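Local coordinates for protein transcriptional regulator, LacI family (PDB 2RGY) that probably regulates transcription as a LacI-family regulator whose periplasmic-binding-protein-like region, the part crystallised here, would sense a small effector such as a sugar, at residues D31-A36 with L247-V252; V37-V42 with Q258-K263; P165-D170 with Y177-Q182. One frame throughout, in Å; residues are numbered along the deposited sequence.

Contact 1 of 3, residues D31-A36 with L247-V252; sequences DLELRA and LTQNAV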
ATOM      1  N   ASP A  31      -1.280  13.539   7.350  1.00 20.46           N
ATOM      2  CA  ASP A  31      -2.708  13.751   7.603  1.00 22.33           C
ATOM      3  C   ASP A  31      -2.955  13.930   9.102  1.00 21.82           C
ATOM      4  O   ASP A  31      -3.691  14.820   9.523  1.00 23.65           O
ATOM      5  CB  ASP A  31      -3.515  12.552   7.070  1.00 24.47           C
ATOM      6  CG  ASP A  31      -5.005  12.629   7.416  1.00 27.46           C
ATOM      7  OD1 ASP A  31      -5.606  13.715   7.269  1.00 27.73           O
ATOM      8  OD2 ASP A  31      -5.587  11.592   7.816  1.00 30.43           O
ATOM      9  N   LEU A  32      -2.303  13.082   9.887  1.00 21.90           N
ATOM     10  CA  LEU A  32      -2.409  13.070  11.342  1.00 22.85           C
ATOM     11  C   LEU A  32      -1.989  14.381  12.005  1.00 21.71           C
ATOM     12  O   LEU A  32      -2.745  14.963  12.788  1.00 20.37           O
ATOM     13  CB  LEU A  32      -1.558  11.917  11.880  1.00 25.97           C
ATOM     14  CG  LEU A  32      -2.067  11.055  13.032  1.00 29.40           C
ATOM     15  CD1 LEU A  32      -3.530  10.717  12.810  1.00 30.49           C
ATOM     16  CD2 LEU A  32      -1.229   9.768  13.120  1.00 30.29           C
ATOM     17  N   GLU A  33      -0.784  14.849  11.696  1.00 20.17           N
ATOM     18  CA  GLU A  33      -0.298  16.081  12.297  1.00 20.35           C
ATOM     19  C   GLU A  33      -1.135  17.288  11.889  1.00 20.54           C
ATOM     20  O   GLU A  33      -1.305  18.229  12.668  1.00 19.71           O
ATOM     21  CB  GLU A  33       1.168  16.306  11.938  1.00 19.84           C
ATOM     22  CG  GLU A  33       2.123  15.286  12.566  1.00 23.23           C
ATOM     23  CD  GLU A  33       1.958  15.142  14.089  1.00 24.05           C
ATOM     24  OE1 GLU A  33       1.851  16.168  14.796  1.00 25.36           O
ATOM     25  OE2 GLU A  33       1.951  13.990  14.582  1.00 24.33           O
ATOM     26  N   LEU A  34      -1.655  17.263  10.667  1.00 19.05           N
ATOM     27  CA  LEU A  34      -2.479  18.362  10.189  1.00 19.10           C
ATOM     28  C   LEU A  34      -3.860  18.326  10.833  1.00 18.91           C
ATOM     29  O   LEU A  34      -4.414  19.368  11.168  1.00 16.96           O
ATOM     30  CB  LEU A  34      -2.610  18.307   8.668  1.00 18.97           C
ATOM     31  CG  LEU A  34      -1.453  18.906   7.878  1.00 20.84           C
ATOM     32  CD1 LEU A  34      -1.623  18.578   6.417  1.00 24.61           C
ATOM     33  CD2 LEU A  34      -1.429  20.410   8.078  1.00 23.69           C
ATOM     34  N   ARG A  35      -4.414  17.130  11.002  1.00 18.47           N
ATOM     35  CA  ARG A  35      -5.728  16.996  11.623  1.00 19.55           C
ATOM     36  C   ARG A  35      -5.649  17.538  13.049  1.00 20.60           C
ATOM     37  O   ARG A  35      -6.557  18.229  13.512  1.00 19.24           O
ATOM     38  CB  ARG A  35      -6.155  15.533  11.676  1.00 19.97           C
ATOM     39  CG  ARG A  35      -7.596  15.343  12.114  1.00 20.42           C
ATOM     40  CD  ARG A  35      -8.538  15.686  10.963  1.00 20.66           C
ATOM     41  NE  ARG A  35      -8.274  14.825   9.811  1.00 22.60           N
ATOM     42  CZ  ARG A  35      -8.725  13.580   9.681  1.00 21.54           C
ATOM     43  NH1 ARG A  35      -9.485  13.032  10.625  1.00 18.31           N
ATOM     44  NH2 ARG A  35      -8.388  12.870   8.612  1.00 20.11           N
ATOM     45  N   ALA A  36      -4.550  17.218  13.726  1.00 20.17           N
ATOM     46  CA  ALA A  36      -4.315  17.657  15.098  1.00 22.23           C
ATOM     47  C   ALA A  36      -4.439  19.176  15.238  1.00 22.54           C
ATOM     48  O   ALA A  36      -4.830  19.678  16.297  1.00 22.47           O
ATOM     49  CB  ALA A  36      -2.931  17.199  15.559  1.00 22.02           C
ATOM     50  N   LEU A 247      10.436  10.529  11.487  1.00 22.31           N
ATOM     51  CA  LEU A 247      11.008  11.618  10.706  1.00 21.95           C
ATOM     52  C   LEU A 247       9.908  12.423  10.023  1.00 20.46           C
ATOM     53  O   LEU A 247       9.987  13.651   9.949  1.00 20.66           O
ATOM     54  CB  LEU A 247      12.007  11.075   9.677  1.00 24.21           C
ATOM     55  CG  LEU A 247      13.361  10.648  10.273  1.00 28.68           C
ATOM     56  CD1 LEU A 247      14.208   9.940   9.224  1.00 28.19           C
ATOM     57  CD2 LEU A 247      14.096  11.876  10.814  1.00 28.61           C
ATOM     58  N   THR A 248       8.873  11.741   9.549  1.00 18.35           N
ATOM     59  CA  THR A 248       7.766  12.423   8.892  1.00 18.80           C
ATOM     60  C   THR A 248       7.032  13.291   9.918  1.00 18.41           C
ATOM     61  O   THR A 248       6.733  14.454   9.669  1.00 18.42           O
ATOM     62  CB  THR A 248       6.755  11.425   8.273  1.00 18.57           C
ATOM     63  OG1 THR A 248       7.406  10.613   7.289  1.00 18.07           O
ATOM     64  CG2 THR A 248       5.618  12.176   7.616  1.00 18.51           C
ATOM     65  N   GLN A 249       6.739  12.717  11.074  1.00 18.12           N
ATOM     66  CA  GLN A 249       6.050  13.449  12.116  1.00 19.28           C
ATOM     67  C   GLN A 249       6.809  14.738  12.439  1.00 18.15           C
ATOM     68  O   GLN A 249       6.220  15.814  12.527  1.00 18.81           O
ATOM     69  CB  GLN A 249       5.926  12.566  13.362  1.00 19.96           C
ATOM     70  CG  GLN A 249       5.353  13.270  14.568  1.00 24.50           C
ATOM     71  CD  GLN A 249       5.205  12.339  15.746  1.00 26.43           C
ATOM     72  OE1 GLN A 249       6.181  11.741  16.214  1.00 29.14           O
ATOM     73  NE2 GLN A 249       3.986  12.207  16.235  1.00 30.18           N
ATOM     74  N   ASN A 250       8.122  14.626  12.594  1.00 16.34           N
ATOM     75  CA  ASN A 250       8.944  15.781  12.905  1.00 16.98           C
ATOM     76  C   ASN A 250       9.118  16.744  11.724  1.00 17.74           C
ATOM     77  O   ASN A 250       9.171  17.965  11.910  1.00 17.66           O
ATOM     78  CB  ASN A 250      10.296  15.307  13.448  1.00 16.84           C
ATOM     79  CG  ASN A 250      10.208  14.857  14.900  1.00 17.84           C
ATOM     80  OD1 ASN A 250      10.240  15.684  15.815  1.00 18.90           O
ATOM     81  ND2 ASN A 250      10.067  13.551  15.118  1.00 15.45           N
ATOM     82  N   ALA A 251       9.193  16.208  10.512  1.00 16.12           N
ATOM     83  CA  ALA A 251       9.331  17.049   9.333  1.00 16.50           C
ATOM     84  C   ALA A 251       8.063  17.886   9.185  1.00 17.27           C
ATOM     85  O   ALA A 251       8.124  19.081   8.923  1.00 17.10           O
ATOM     86  CB  ALA A 251       9.533  16.184   8.085  1.00 17.27           C
ATOM     87  N   VAL A 252       6.909  17.256   9.376  1.00 16.60           N
ATOM     88  CA  VAL A 252       5.640  17.957   9.254  1.00 15.96           C
ATOM     89  C   VAL A 252       5.413  18.935  10.409  1.00 17.52           C
ATOM     90  O   VAL A 252       4.851  20.003  10.208  1.00 16.65           O
ATOM     91  CB  VAL A 252       4.469  16.962   9.151  1.00 15.06           C
ATOM     92  CG1 VAL A 252       3.153  17.710   9.104  1.00 16.21           C
ATOM     93  CG2 VAL A 252       4.625  16.120   7.886  1.00 16.69           C
TER

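Contact 2 of 3, residues V37-V42 with Q258-K263; sequences VHRHVV and QCYGTK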
ATOM      1  N   VAL A  37      -4.085  19.912  14.185  1.00 20.89           N
ATOM      2  CA  VAL A  37      -4.209  21.363  14.240  1.00 20.67           C
ATOM      3  C   VAL A  37      -5.399  21.834  13.418  1.00 21.75           C
ATOM      4  O   VAL A  37      -5.443  22.973  12.954  1.00 22.07           O
ATOM      5  CB  VAL A  37      -2.921  22.082  13.777  1.00 20.97           C
ATOM      6  CG1 VAL A  37      -1.786  21.735  14.718  1.00 22.55           C
ATOM      7  CG2 VAL A  37      -2.574  21.706  12.345  1.00 19.24           C
ATOM      8  N   HIS A  38      -6.363  20.933  13.251  1.00 22.63           N
ATOM      9  CA  HIS A  38      -7.600  21.215  12.526  1.00 22.59           C
ATOM     10  C   HIS A  38      -7.417  21.752  11.112  1.00 21.60           C
ATOM     11  O   HIS A  38      -8.157  22.633  10.680  1.00 19.40           O
ATOM     12  CB  HIS A  38      -8.448  22.192  13.343  1.00 26.38           C
ATOM     13  CG  HIS A  38      -8.658  21.757  14.760  1.00 30.42           C
ATOM     14  ND1 HIS A  38      -9.290  20.576  15.089  1.00 32.95           N
ATOM     15  CD2 HIS A  38      -8.293  22.328  15.933  1.00 32.21           C
ATOM     16  CE1 HIS A  38      -9.304  20.438  16.404  1.00 34.54           C
ATOM     17  NE2 HIS A  38      -8.706  21.487  16.938  1.00 34.09           N
ATOM     18  N   ARG A  39      -6.440  21.213  10.391  1.00 20.36           N
ATOM     19  CA  ARG A  39      -6.189  21.642   9.025  1.00 19.73           C
ATOM     20  C   ARG A  39      -6.109  20.446   8.078  1.00 18.78           C
ATOM     21  O   ARG A  39      -6.044  19.303   8.525  1.00 18.98           O
ATOM     22  CB  ARG A  39      -4.925  22.501   8.974  1.00 20.35           C
ATOM     23  CG  ARG A  39      -5.131  23.850   9.675  1.00 23.64           C
ATOM     24  CD  ARG A  39      -3.872  24.696   9.704  1.00 22.48           C
ATOM     25  NE  ARG A  39      -4.098  26.044  10.232  1.00 23.68           N
ATOM     26  CZ  ARG A  39      -4.084  26.373  11.524  1.00 23.04           C
ATOM     27  NH1 ARG A  39      -3.865  25.456  12.458  1.00 21.29           N
ATOM     28  NH2 ARG A  39      -4.251  27.638  11.882  1.00 22.66           N
ATOM     29  N   HIS A  40      -6.105  20.714   6.777  1.00 16.61           N
ATOM     30  CA  HIS A  40      -6.113  19.655   5.777  1.00 16.88           C
ATOM     31  C   HIS A  40      -4.862  19.462   4.919  1.00 17.41           C
ATOM     32  O   HIS A  40      -3.961  20.299   4.883  1.00 18.52           O
ATOM     33  CB  HIS A  40      -7.300  19.860   4.841  1.00 16.14           C
ATOM     34  CG  HIS A  40      -8.614  20.018   5.542  1.00 17.68           C
ATOM     35  ND1 HIS A  40      -8.950  21.150   6.255  1.00 17.83           N
ATOM     36  CD2 HIS A  40      -9.692  19.203   5.600  1.00 18.46           C
ATOM     37  CE1 HIS A  40     -10.182  21.028   6.715  1.00 17.22           C
ATOM     38  NE2 HIS A  40     -10.655  19.857   6.332  1.00 18.82           N
ATOM     39  N   VAL A  41      -4.835  18.345   4.210  1.00 17.46           N
ATOM     40  CA  VAL A  41      -3.721  18.030   3.341  1.00 17.89           C
ATOM     41  C   VAL A  41      -4.220  17.735   1.931  1.00 17.55           C
ATOM     42  O   VAL A  41      -5.190  17.000   1.735  1.00 17.69           O
ATOM     43  CB  VAL A  41      -2.954  16.805   3.854  1.00 20.44           C
ATOM     44  CG1 VAL A  41      -3.889  15.618   3.928  1.00 23.18           C
ATOM     45  CG2 VAL A  41      -1.775  16.498   2.948  1.00 19.27           C
ATOM     46  N   VAL A  42      -3.566  18.345   0.956  1.00 16.97           N
ATOM     47  CA  VAL A  42      -3.881  18.115  -0.438  1.00 17.23           C
ATOM     48  C   VAL A  42      -2.724  17.255  -0.917  1.00 17.68           C
ATOM     49  O   VAL A  42      -1.562  17.616  -0.723  1.00 18.11           O
ATOM     50  CB  VAL A  42      -3.905  19.422  -1.245  1.00 18.29           C
ATOM     51  CG1 VAL A  42      -3.790  19.113  -2.736  1.00 18.04           C
ATOM     52  CG2 VAL A  42      -5.200  20.168  -0.968  1.00 19.51           C
ATOM     53  N   GLN A 258       6.476  26.751  11.309  1.00 23.34           N
ATOM     54  CA  GLN A 258       6.732  27.871  10.413  1.00 25.22           C
ATOM     55  C   GLN A 258       5.452  28.449   9.811  1.00 24.71           C
ATOM     56  O   GLN A 258       5.336  29.666   9.642  1.00 25.68           O
ATOM     57  CB  GLN A 258       7.647  27.431   9.265  1.00 26.89           C
ATOM     58  CG  GLN A 258       8.662  26.352   9.605  1.00 31.01           C
ATOM     59  CD  GLN A 258       9.731  26.817  10.575  1.00 33.65           C
ATOM     60  OE1 GLN A 258      10.443  27.786  10.311  1.00 34.62           O
ATOM     61  NE2 GLN A 258       9.862  26.112  11.702  1.00 32.33           N
ATOM     62  N   CYS A 259       4.500  27.576   9.490  1.00 23.12           N
ATOM     63  CA  CYS A 259       3.243  27.976   8.861  1.00 23.41           C
ATOM     64  C   CYS A 259       2.129  28.473   9.763  1.00 25.24           C
ATOM     65  O   CYS A 259       1.504  29.498   9.472  1.00 25.23           O
ATOM     66  CB  CYS A 259       2.656  26.820   8.052  1.00 23.40           C
ATOM     67  SG  CYS A 259       3.500  26.394   6.539  1.00 24.52           S
ATOM     68  N   TYR A 260       1.875  27.744  10.847  1.00 24.18           N
ATOM     69  CA  TYR A 260       0.774  28.094  11.724  1.00 23.04           C
ATOM     70  C   TYR A 260       1.057  28.542  13.152  1.00 23.50           C
ATOM     71  O   TYR A 260       0.126  28.669  13.947  1.00 25.91           O
ATOM     72  CB  TYR A 260      -0.219  26.936  11.739  1.00 20.67           C
ATOM     73  CG  TYR A 260      -0.597  26.454  10.351  1.00 19.21           C
ATOM     74  CD1 TYR A 260      -1.217  27.305   9.444  1.00 20.52           C
ATOM     75  CD2 TYR A 260      -0.357  25.138   9.954  1.00 18.96           C
ATOM     76  CE1 TYR A 260      -1.594  26.864   8.178  1.00 22.16           C
ATOM     77  CE2 TYR A 260      -0.732  24.687   8.690  1.00 20.20           C
ATOM     78  CZ  TYR A 260      -1.352  25.555   7.806  1.00 19.44           C
ATOM     79  OH  TYR A 260      -1.753  25.118   6.561  1.00 19.85           O
ATOM     80  N   GLY A 261       2.318  28.771  13.490  1.00 23.26           N
ATOM     81  CA  GLY A 261       2.620  29.251  14.824  1.00 23.77           C
ATOM     82  C   GLY A 261       2.633  28.263  15.976  1.00 24.36           C
ATOM     83  O   GLY A 261       2.609  28.682  17.141  1.00 24.35           O
ATOM     84  N   THR A 262       2.661  26.965  15.679  1.00 22.15           N
ATOM     85  CA  THR A 262       2.716  25.966  16.736  1.00 20.25           C
ATOM     86  C   THR A 262       4.117  26.038  17.330  1.00 19.33           C
ATOM     87  O   THR A 262       4.995  26.680  16.760  1.00 18.86           O
ATOM     88  CB  THR A 262       2.493  24.552  16.184  1.00 20.59           C
ATOM     89  OG1 THR A 262       3.248  24.394  14.975  1.00 18.42           O
ATOM     90  CG2 THR A 262       1.027  24.321  15.901  1.00 15.86           C
ATOM     91  N   LYS A 263       4.327  25.396  18.474  1.00 20.40           N
ATOM     92  CA  LYS A 263       5.643  25.402  19.096  1.00 21.46           C
ATOM     93  C   LYS A 263       6.160  24.005  19.440  1.00 22.10           C
ATOM     94  O   LYS A 263       6.569  23.737  20.565  1.00 20.06           O
ATOM     95  CB  LYS A 263       5.647  26.286  20.350  1.00 24.73           C
ATOM     96  CG  LYS A 263       6.208  27.684  20.102  1.00 28.38           C
ATOM     97  CD  LYS A 263       5.150  28.637  19.590  1.00 32.74           C
ATOM     98  CE  LYS A 263       5.747  29.756  18.720  1.00 34.45           C
ATOM     99  NZ  LYS A 263       6.896  30.503  19.325  1.00 34.90           N
TER

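Contact 3 of 3, residues P165-D170 with Y177-Q182; sequences PLIESD and YAATCQ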
ATOM      1  N   PRO A 165      27.723  -9.016  -7.417  1.00 21.24           N
ATOM      2  CA  PRO A 165      26.693  -8.782  -8.436  1.00 22.64           C
ATOM      3  C   PRO A 165      25.692  -7.733  -7.934  1.00 23.06           C
ATOM      4  O   PRO A 165      25.153  -7.843  -6.831  1.00 23.83           O
ATOM      5  CB  PRO A 165      26.067 -10.167  -8.632  1.00 22.51           C
ATOM      6  CG  PRO A 165      26.424 -10.916  -7.371  1.00 24.80           C
ATOM      7  CD  PRO A 165      27.827 -10.448  -7.096  1.00 22.36           C
ATOM      8  N   LEU A 166      25.467  -6.715  -8.753  1.00 22.14           N
ATOM      9  CA  LEU A 166      24.583  -5.615  -8.413  1.00 24.22           C
ATOM     10  C   LEU A 166      23.650  -5.321  -9.584  1.00 24.78           C
ATOM     11  O   LEU A 166      24.101  -4.945 -10.664  1.00 25.65           O
ATOM     12  CB  LEU A 166      25.438  -4.380  -8.096  1.00 26.44           C
ATOM     13  CG  LEU A 166      24.866  -3.100  -7.475  1.00 28.18           C
ATOM     14  CD1 LEU A 166      23.615  -2.705  -8.220  1.00 29.28           C
ATOM     15  CD2 LEU A 166      24.565  -3.299  -5.997  1.00 29.07           C
ATOM     16  N   ILE A 167      22.350  -5.500  -9.373  1.00 24.85           N
ATOM     17  CA  ILE A 167      21.363  -5.231 -10.419  1.00 24.44           C
ATOM     18  C   ILE A 167      20.654  -3.919 -10.090  1.00 24.09           C
ATOM     19  O   ILE A 167      20.066  -3.789  -9.022  1.00 23.65           O
ATOM     20  CB  ILE A 167      20.285  -6.334 -10.485  1.00 25.60           C
ATOM     21  CG1 ILE A 167      20.929  -7.723 -10.464  1.00 27.85           C
ATOM     22  CG2 ILE A 167      19.471  -6.172 -11.749  1.00 24.18           C
ATOM     23  CD1 ILE A 167      21.756  -8.048 -11.703  1.00 28.12           C
ATOM     24  N   GLU A 168      20.716  -2.945 -10.993  1.00 24.18           N
ATOM     25  CA  GLU A 168      20.045  -1.669 -10.761  1.00 24.45           C
ATOM     26  C   GLU A 168      18.565  -1.862 -11.079  1.00 24.12           C
ATOM     27  O   GLU A 168      18.217  -2.428 -12.117  1.00 22.69           O
ATOM     28  CB  GLU A 168      20.616  -0.577 -11.669  1.00 25.02           C
ATOM     29  CG  GLU A 168      20.261   0.842 -11.224  1.00 28.28           C
ATOM     30  CD  GLU A 168      20.504   1.888 -12.307  1.00 31.30           C
ATOM     31  OE1 GLU A 168      21.407   1.695 -13.157  1.00 33.53           O
ATOM     32  OE2 GLU A 168      19.802   2.919 -12.303  1.00 31.86           O
ATOM     33  N   SER A 169      17.696  -1.403 -10.181  1.00 23.61           N
ATOM     34  CA  SER A 169      16.259  -1.528 -10.401  1.00 22.92           C
ATOM     35  C   SER A 169      15.533  -0.216 -10.073  1.00 23.62           C
ATOM     36  O   SER A 169      16.172   0.827  -9.955  1.00 22.34           O
ATOM     37  CB  SER A 169      15.688  -2.681  -9.578  1.00 23.10           C
ATOM     38  OG  SER A 169      14.383  -2.990 -10.025  1.00 24.19           O
ATOM     39  N   ASP A 170      14.212  -0.266  -9.903  1.00 24.77           N
ATOM     40  CA  ASP A 170      13.454   0.956  -9.652  1.00 24.19           C
ATOM     41  C   ASP A 170      12.569   1.020  -8.412  1.00 23.63           C
ATOM     42  O   ASP A 170      11.683   1.862  -8.348  1.00 24.02           O
ATOM     43  CB  ASP A 170      12.593   1.264 -10.879  1.00 25.87           C
ATOM     44  CG  ASP A 170      11.566   0.180 -11.148  1.00 27.47           C
ATOM     45  OD1 ASP A 170      11.450  -0.749 -10.318  1.00 27.62           O
ATOM     46  OD2 ASP A 170      10.867   0.255 -12.179  1.00 30.26           O
ATOM     47  N   TYR A 177      11.156  -8.065  -9.356  1.00 18.82           N
ATOM     48  CA  TYR A 177      10.975  -9.389  -9.936  1.00 18.94           C
ATOM     49  C   TYR A 177      11.925  -9.591 -11.107  1.00 18.87           C
ATOM     50  O   TYR A 177      12.604 -10.616 -11.207  1.00 20.14           O
ATOM     51  CB  TYR A 177       9.537  -9.578 -10.420  1.00 19.96           C
ATOM     52  CG  TYR A 177       9.254 -10.972 -10.929  1.00 23.01           C
ATOM     53  CD1 TYR A 177       9.088 -12.036 -10.044  1.00 23.23           C
ATOM     54  CD2 TYR A 177       9.150 -11.228 -12.302  1.00 22.45           C
ATOM     55  CE1 TYR A 177       8.821 -13.324 -10.513  1.00 23.88           C
ATOM     56  CE2 TYR A 177       8.889 -12.511 -12.779  1.00 23.25           C
ATOM     57  CZ  TYR A 177       8.725 -13.556 -11.879  1.00 24.72           C
ATOM     58  OH  TYR A 177       8.485 -14.839 -12.339  1.00 25.85           O
ATOM     59  N   ALA A 178      11.967  -8.599 -11.988  1.00 19.11           N
ATOM     60  CA  ALA A 178      12.825  -8.648 -13.161  1.00 20.38           C
ATOM     61  C   ALA A 178      14.300  -8.667 -12.761  1.00 20.17           C
ATOM     62  O   ALA A 178      15.124  -9.330 -13.398  1.00 19.98           O
ATOM     63  CB  ALA A 178      12.543  -7.440 -14.055  1.00 19.96           C
ATOM     64  N   ALA A 179      14.637  -7.938 -11.703  1.00 19.54           N
ATOM     65  CA  ALA A 179      16.020  -7.880 -11.256  1.00 19.44           C
ATOM     66  C   ALA A 179      16.448  -9.221 -10.668  1.00 19.81           C
ATOM     67  O   ALA A 179      17.593  -9.641 -10.843  1.00 18.28           O
ATOM     68  CB  ALA A 179      16.191  -6.764 -10.232  1.00 18.95           C
ATOM     69  N   THR A 180      15.530  -9.898  -9.979  1.00 20.09           N
ATOM     70  CA  THR A 180      15.863 -11.193  -9.399  1.00 20.64           C
ATOM     71  C   THR A 180      16.104 -12.180 -10.538  1.00 22.81           C
ATOM     72  O   THR A 180      17.053 -12.967 -10.498  1.00 20.98           O
ATOM     73  CB  THR A 180      14.744 -11.734  -8.470  1.00 20.55           C
ATOM     74  OG1 THR A 180      14.528 -10.819  -7.383  1.00 19.92           O
ATOM     75  CG2 THR A 180      15.156 -13.075  -7.885  1.00 19.45           C
ATOM     76  N   CYS A 181      15.255 -12.125 -11.559  1.00 22.80           N
ATOM     77  CA  CYS A 181      15.410 -13.016 -12.704  1.00 25.28           C
ATOM     78  C   CYS A 181      16.748 -12.777 -13.400  1.00 25.23           C
ATOM     79  O   CYS A 181      17.456 -13.723 -13.743  1.00 28.23           O
ATOM     80  CB  CYS A 181      14.264 -12.807 -13.698  1.00 23.24           C
ATOM     81  SG  CYS A 181      12.684 -13.352 -13.054  1.00 25.91           S
ATOM     82  N   GLN A 182      17.091 -11.511 -13.608  1.00 25.48           N
ATOM     83  CA  GLN A 182      18.344 -11.170 -14.260  1.00 25.71           C
ATOM     84  C   GLN A 182      19.513 -11.740 -13.453  1.00 25.63           C
ATOM     85  O   GLN A 182      20.488 -12.240 -14.022  1.00 25.85           O
ATOM     86  CB  GLN A 182      18.480  -9.652 -14.387  1.00 26.78           C
ATOM     87  CG  GLN A 182      19.697  -9.202 -15.201  1.00 30.43           C
ATOM     88  CD  GLN A 182      19.859  -7.684 -15.254  1.00 31.61           C
ATOM     89  OE1 GLN A 182      18.916  -6.952 -15.571  1.00 33.43           O
ATOM     90  NE2 GLN A 182      21.063  -7.207 -14.954  1.00 33.85           N
TER
HETATM   91  O   HOH W   1      19.233  -4.077 -14.159  1.00 40.85           O

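Contact 1 of 3, residues D31-A36 with L247-V252
Gln249 NE2 donates a hydrogen bond to Glu33 OE2 at 3.2 Å and carries the polar part of this helix-to-helix contact. The bond is nearly straight, at 165°, and the acceptor lies in the plane of the Gln249 amide. The amide and carboxylate planes are 75° apart, and the N-H meets OE2 from above the carboxylate plane, 42° out of it. Gln249 gets there with CG anti to its backbone N and an extended chain, and its CG passes 3.5 Å from Glu33 OE2. Glu33, bent at chi2, turns its other oxygen, OE1, to a salt bridge with Arg253, one helical turn further on than Gln249. The buried carboxylate is thus held through both oxygens by one helix, which would favour its ionised form. Beside the polar pair, Glu33 CB rests on Val252 CG1, 3.7 Å away, and Trp264 also packs on the Glu33 side chain. On the same helix as Val252, Ala251 meets strands 93-96 and 107-108. The arrangement is that of neighbouring helices flanking the parallel sheet of a periplasmic-binding-protein-like subdomain, with helix 244-260, late in the sequence, packed beside helix 21-36 from its beginning.

Contact 2 of 3, residues V37-V42 with Q258-K263
Arg39 lays its guanidinium group flat on one face of the Tyr260 ring, and this cation-pi stack dominates the contact. The two planes are 19° apart and their centres 4.0 Å apart. The group is displaced from the middle of the ring, with CZ lying 26° off the ring normal, so the charged end sits over the CG and CD1 side while CD follows over the ring itself as a CH-pi contact. An aliphatic chain extended from CG to NE carries the arginine along the ring from the hydroxyl end toward Tyr260 CB. The opposite face of the ring is backed by CB of the preceding residue, Cys259.

Apolar contacts flank the stack. Val37 CG1 meets Thr262 CG2 at 4.0 Å, the two short side chains crossing at about a right angle, and Val37 CB lies at the edge of the guanidinium, in its plane. Tyr260 also touches Ile11 of the neighbouring strand 10-14.

Hydrogen bonds to other parts of the chain fix the polar ends: Tyr260 OH to Asp69 OD2, and Thr262 OG1 to Asn257 ND2. Backbone turns set the two sides. His38, with positive phi, is the C-prime residue of a Schellman motif that ends helix 21-36, and Gly261, also of positive phi, is where the chain leaves helix 244-260.

With no hydrogen bond linking the segments, their cohesion rests on dispersion and cation-pi attraction near the surface. The bond to Asp69 would probably make the ring more electron-rich, and so strengthen its hold on the arginine's charge.

Contact 3 of 3, residues P165-D170 with Y177-Q182
Ile167 of strand 166-168 packs on Ala179 and Gln182 of helix 173-186, joining the first strand and the helix of a beta-alpha-beta crossover; the chain then returns to the sheet as strand 192-195. The main apolar touch is Ile167 CG2 against Ala179 CB, 3.7 Å apart. The small alanine lets the backbones come close, with Ile167 CA and Ala179 CA separated by 6.0 Å. The other branch of the isoleucine, ending in CD1, reaches along the helix to Gln182 and touches its NE2 at 3.4 Å. With its first torsion near 180°, Gln182 stretches straight out from the helix, which brings its amide beside both methyls as it crosses the isoleucine at a slant. Two residues along from Ile167, Ser169 CB makes a looser contact with Ala179 CB at 4.2 Å.

Beyond this shell, Ile167 is fixed by backbone hydrogen bonds to Val133 and Ser135 of strand 131-135, the inner neighbour of strand 166-168, which is itself an edge of the mixed sheet. The helix rests on strand 131-135 as well: Ala179 and Thr180 both touch Ile134. The CB of Thr180 points away from strand 166-168, and its side chain touches Ala204 and Phe208 of helix 198-210, while Ser169 meets Met200 of the same helix.

The Gln182 amide is also linked to the strand through a water: a single molecule donates to Glu168 O at 2.8 Å and to Gln182 OE1 at 3.2 Å, tying the strand's backbone to the helix side chain.

How the contacts relate
Contacts 1 and 2 are neighbours, their centres 9 Å apart, and share helix 244-260. Helix 21-36 of contact 1 runs directly into strand 40-44 of contact 2, with Leu34 O probably accepting a hydrogen bond from Arg39 N. Their segments alternate along the chain, so the beginning of the sequence is clasped twice by one late helix, beside the five-stranded parallel sheet. Both also touch the second subunit, where strand 40-44 continues that sheet. Contact 3 falls between their segments in sequence and lies in the other subdomain, on the six-stranded mixed sheet, its centre about 35 and 42 Å from theirs. The split reflects the two-lobed, periplasmic-binding-protein-like fold, in which the chain passes repeatedly between lobes.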